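Local atomic coordinates of probable transcriptional regulator (Pseudomonas aeruginosa, PDB entry 2FBI), a protein that probably binds DNA as a dimeric MarR-family transcriptional regulator through a winged helix-turn-helix domain in each subunit. Residues D77-R82 and V94-K99. Sequence-based numbering, arbitrary orientation.
Sequences DGIVRR and VNLTEK
Arg-81 and Asn-95 form the antiparallel hydrogen-bonded pair at the base of the beta wing in this MarR-type winged helix-turn-helix domain. Arg-81 N reaches Asn-95 O at 2.9 Å, and Asn-95 N returns to Arg-81 O at 3.1 Å. Beyond this pair, Thr-97 N donates to Ile-79 O at 2.8 Å. The Asn-95 side chain stands between its own N and carbonyl carbon (chi1 68°), where ND2 bonds to Leu-96 O and OD1 accepts from Trp-83 NE1; both ends of the amide are thereby held. The face carrying Arg-82 and Val-94 turns toward the helices: CG of Arg-82 runs alongside Val-94 CG2, 4.0 Å away, while its guanidinium pairs with Glu-75 of helix 64-76. Val-94 CG1 meets Val-80 CB, and Leu-96 CD2 lies against Ile-79 CG2 at 4.0 Å; Leu-45 of helix 36-48 touches Val-80, Val-94 and Leu-96. Gly-78, with positive phi, closes helix 64-76 in a Schellman motif, and Thr-97 is the N-cap of helix 98-122, its OG1 accepting from Gly-100 N. That hydroxyl also lies very close to Gly-78 O, 2.4 Å, so the exact geometry of this bond is doubtful, while Thr-97 CG2, anti to its own carbonyl carbon, packs against the backbone at Val-80 C (3.5 Å). Lys-99, extended throughout, crosses the end of Ile-79 at about a right angle, CE near CD1, and links the start of its helix to the end of helix 64-76 by setting NZ 2.9 Å from Asp-77 O, 29° out of the carbonyl plane.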
ATOM      1  N   ASP A  77      13.545  18.012 -11.873  1.00 41.07           N
ATOM      2  CA  ASP A  77      12.426  18.547 -12.664  1.00 41.28           C
ATOM      3  C   ASP A  77      11.890  19.888 -12.213  1.00 39.37           C
ATOM      4  O   ASP A  77      10.930  20.367 -12.778  1.00 40.27           O
ATOM      5  CB  ASP A  77      11.297  17.518 -12.750  1.00 42.03           C
ATOM      6  CG  ASP A  77      11.712  16.306 -13.531  1.00 44.34           C
ATOM      7  OD1 ASP A  77      12.758  16.392 -14.215  1.00 49.53           O
ATOM      8  OD2 ASP A  77      11.004  15.282 -13.492  1.00 49.49           O
ATOM      9  N   GLY A  78      12.517  20.492 -11.224  1.00 36.90           N
ATOM     10  CA  GLY A  78      12.078  21.752 -10.706  1.00 36.82           C
ATOM     11  C   GLY A  78      10.803  21.741  -9.858  1.00 35.76           C
ATOM     12  O   GLY A  78      10.248  22.815  -9.598  1.00 36.44           O
ATOM     13  N   ILE A  79      10.343  20.564  -9.417  1.00 34.86           N
ATOM     14  CA  ILE A  79       9.106  20.405  -8.610  1.00 33.66           C
ATOM     15  C   ILE A  79       9.285  20.682  -7.108  1.00 33.87           C
ATOM     16  O   ILE A  79       8.423  21.328  -6.450  1.00 33.58           O
ATOM     17  CB  ILE A  79       8.479  19.021  -8.813  1.00 34.29           C
ATOM     18  CG1 ILE A  79       8.273  18.704 -10.306  1.00 34.86           C
ATOM     19  CG2 ILE A  79       7.183  18.858  -8.006  1.00 31.92           C
ATOM     20  CD1 ILE A  79       7.329  19.614 -11.016  1.00 39.84           C
ATOM     21  N   VAL A  80      10.400  20.187  -6.557  1.00 32.75           N
ATOM     22  CA  VAL A  80      10.745  20.456  -5.169  1.00 31.70           C
ATOM     23  C   VAL A  80      12.136  21.128  -5.044  1.00 32.07           C
ATOM     24  O   VAL A  80      12.945  21.035  -5.949  1.00 31.69           O
ATOM     25  CB  VAL A  80      10.697  19.124  -4.344  1.00 32.63           C
ATOM     26  CG1 VAL A  80       9.344  18.416  -4.519  1.00 28.83           C
ATOM     27  CG2 VAL A  80      11.914  18.190  -4.732  1.00 30.41           C
ATOM     28  N   ARG A  81      12.364  21.793  -3.918  1.00 32.97           N
ATOM     29  CA  ARG A  81      13.639  22.353  -3.468  1.00 35.01           C
ATOM     30  C   ARG A  81      14.064  21.633  -2.151  1.00 34.79           C
ATOM     31  O   ARG A  81      13.225  21.344  -1.311  1.00 33.86           O
ATOM     32  CB  ARG A  81      13.445  23.841  -3.156  1.00 33.74           C
ATOM     33  CG  ARG A  81      14.722  24.619  -2.730  1.00 37.59           C
ATOM     34  CD  ARG A  81      14.342  26.037  -2.229  1.00 38.49           C
ATOM     35  NE  ARG A  81      13.605  26.678  -3.292  1.00 42.78           N
ATOM     36  CZ  ARG A  81      14.149  27.083  -4.441  1.00 49.51           C
ATOM     37  NH1 ARG A  81      15.467  26.969  -4.613  1.00 50.89           N
ATOM     38  NH2 ARG A  81      13.385  27.625  -5.415  1.00 45.79           N
ATOM     39  N   ARG A  82      15.364  21.382  -1.975  1.00 36.37           N
ATOM     40  CA  ARG A  82      15.916  20.754  -0.758  1.00 36.95           C
ATOM     41  C   ARG A  82      16.903  21.702  -0.161  1.00 36.52           C
ATOM     42  O   ARG A  82      17.667  22.310  -0.894  1.00 37.98           O
ATOM     43  CB  ARG A  82      16.601  19.423  -1.071  1.00 36.75           C
ATOM     44  CG  ARG A  82      15.614  18.304  -1.265  1.00 38.99           C
ATOM     45  CD  ARG A  82      16.262  16.913  -1.423  1.00 39.44           C
ATOM     46  NE  ARG A  82      17.216  16.804  -2.518  1.00 47.14           N
ATOM     47  CZ  ARG A  82      17.842  15.669  -2.869  1.00 49.87           C
ATOM     48  NH1 ARG A  82      17.616  14.521  -2.211  1.00 47.95           N
ATOM     49  NH2 ARG A  82      18.682  15.672  -3.912  1.00 49.20           N
ATOM     50  N   VAL A  94      12.330  19.730   2.767  1.00 31.15           N
ATOM     51  CA  VAL A  94      11.871  19.685   1.401  1.00 30.54           C
ATOM     52  C   VAL A  94      10.606  20.571   1.272  1.00 30.16           C
ATOM     53  O   VAL A  94       9.740  20.575   2.135  1.00 28.86           O
ATOM     54  CB  VAL A  94      11.560  18.225   0.914  1.00 30.16           C
ATOM     55  CG1 VAL A  94      11.348  18.218  -0.546  1.00 26.11           C
ATOM     56  CG2 VAL A  94      12.692  17.210   1.260  1.00 29.52           C
ATOM     57  N   ASN A  95      10.509  21.285   0.158  1.00 30.89           N
ATOM     58  CA  ASN A  95       9.246  21.975  -0.172  1.00 31.29           C
ATOM     59  C   ASN A  95       8.924  22.035  -1.675  1.00 29.81           C
ATOM     60  O   ASN A  95       9.790  21.846  -2.545  1.00 30.34           O
ATOM     61  CB  ASN A  95       9.180  23.363   0.512  1.00 30.09           C
ATOM     62  CG  ASN A  95      10.187  24.332  -0.043  1.00 33.07           C
ATOM     63  OD1 ASN A  95      11.297  24.451   0.464  1.00 32.35           O
ATOM     64  ND2 ASN A  95       9.794  25.064  -1.094  1.00 34.57           N
ATOM     65  N   LEU A  96       7.657  22.237  -1.988  1.00 29.40           N
ATOM     66  CA  LEU A  96       7.303  22.428  -3.416  1.00 27.60           C
ATOM     67  C   LEU A  96       7.871  23.748  -3.920  1.00 26.38           C
ATOM     68  O   LEU A  96       7.947  24.726  -3.182  1.00 25.96           O
ATOM     69  CB  LEU A  96       5.795  22.383  -3.605  1.00 26.26           C
ATOM     70  CG  LEU A  96       5.176  21.017  -3.401  1.00 24.56           C
ATOM     71  CD1 LEU A  96       3.674  21.238  -3.233  1.00 22.00           C
ATOM     72  CD2 LEU A  96       5.528  20.074  -4.571  1.00 24.77           C
ATOM     73  N   THR A  97       8.327  23.764  -5.160  1.00 27.40           N
ATOM     74  CA  THR A  97       8.698  25.036  -5.802  1.00 26.91           C
ATOM     75  C   THR A  97       7.402  25.694  -6.374  1.00 28.38           C
ATOM     76  O   THR A  97       6.329  25.053  -6.389  1.00 28.03           O
ATOM     77  CB  THR A  97       9.600  24.787  -6.982  1.00 26.12           C
ATOM     78  OG1 THR A  97       8.932  23.885  -7.838  1.00 26.06           O
ATOM     79  CG2 THR A  97      11.011  24.090  -6.534  1.00 27.93           C
ATOM     80  N   GLU A  98       7.508  26.933  -6.892  1.00 28.33           N
ATOM     81  CA  GLU A  98       6.326  27.585  -7.548  1.00 29.34           C
ATOM     82  C   GLU A  98       5.881  26.710  -8.691  1.00 28.89           C
ATOM     83  O   GLU A  98       4.687  26.509  -8.910  1.00 29.33           O
ATOM     84  CB  GLU A  98       6.627  29.014  -8.040  1.00 28.06           C
ATOM     85  CG  GLU A  98       7.027  29.949  -6.880  1.00 25.96           C
ATOM     86  CD  GLU A  98       7.575  31.330  -7.382  1.00 32.61           C
ATOM     87  OE1 GLU A  98       7.216  31.742  -8.503  1.00 35.90           O
ATOM     88  OE2 GLU A  98       8.326  32.020  -6.644  1.00 37.40           O
ATOM     89  N   LYS A  99       6.838  26.137  -9.393  1.00 28.05           N
ATOM     90  CA  LYS A  99       6.477  25.241 -10.443  1.00 30.34           C
ATOM     91  C   LYS A  99       5.733  23.970  -9.950  1.00 30.39           C
ATOM     92  O   LYS A  99       4.750  23.496 -10.571  1.00 30.51           O
ATOM     93  CB  LYS A  99       7.735  24.915 -11.261  1.00 30.51           C
ATOM     94  CG  LYS A  99       7.455  23.941 -12.391  1.00 33.26           C
ATOM     95  CD  LYS A  99       8.778  23.449 -13.006  1.00 39.38           C
ATOM     96  CE  LYS A  99       8.534  22.263 -13.943  1.00 39.78           C
ATOM     97  NZ  LYS A  99       9.772  22.065 -14.810  1.00 42.69           N
TER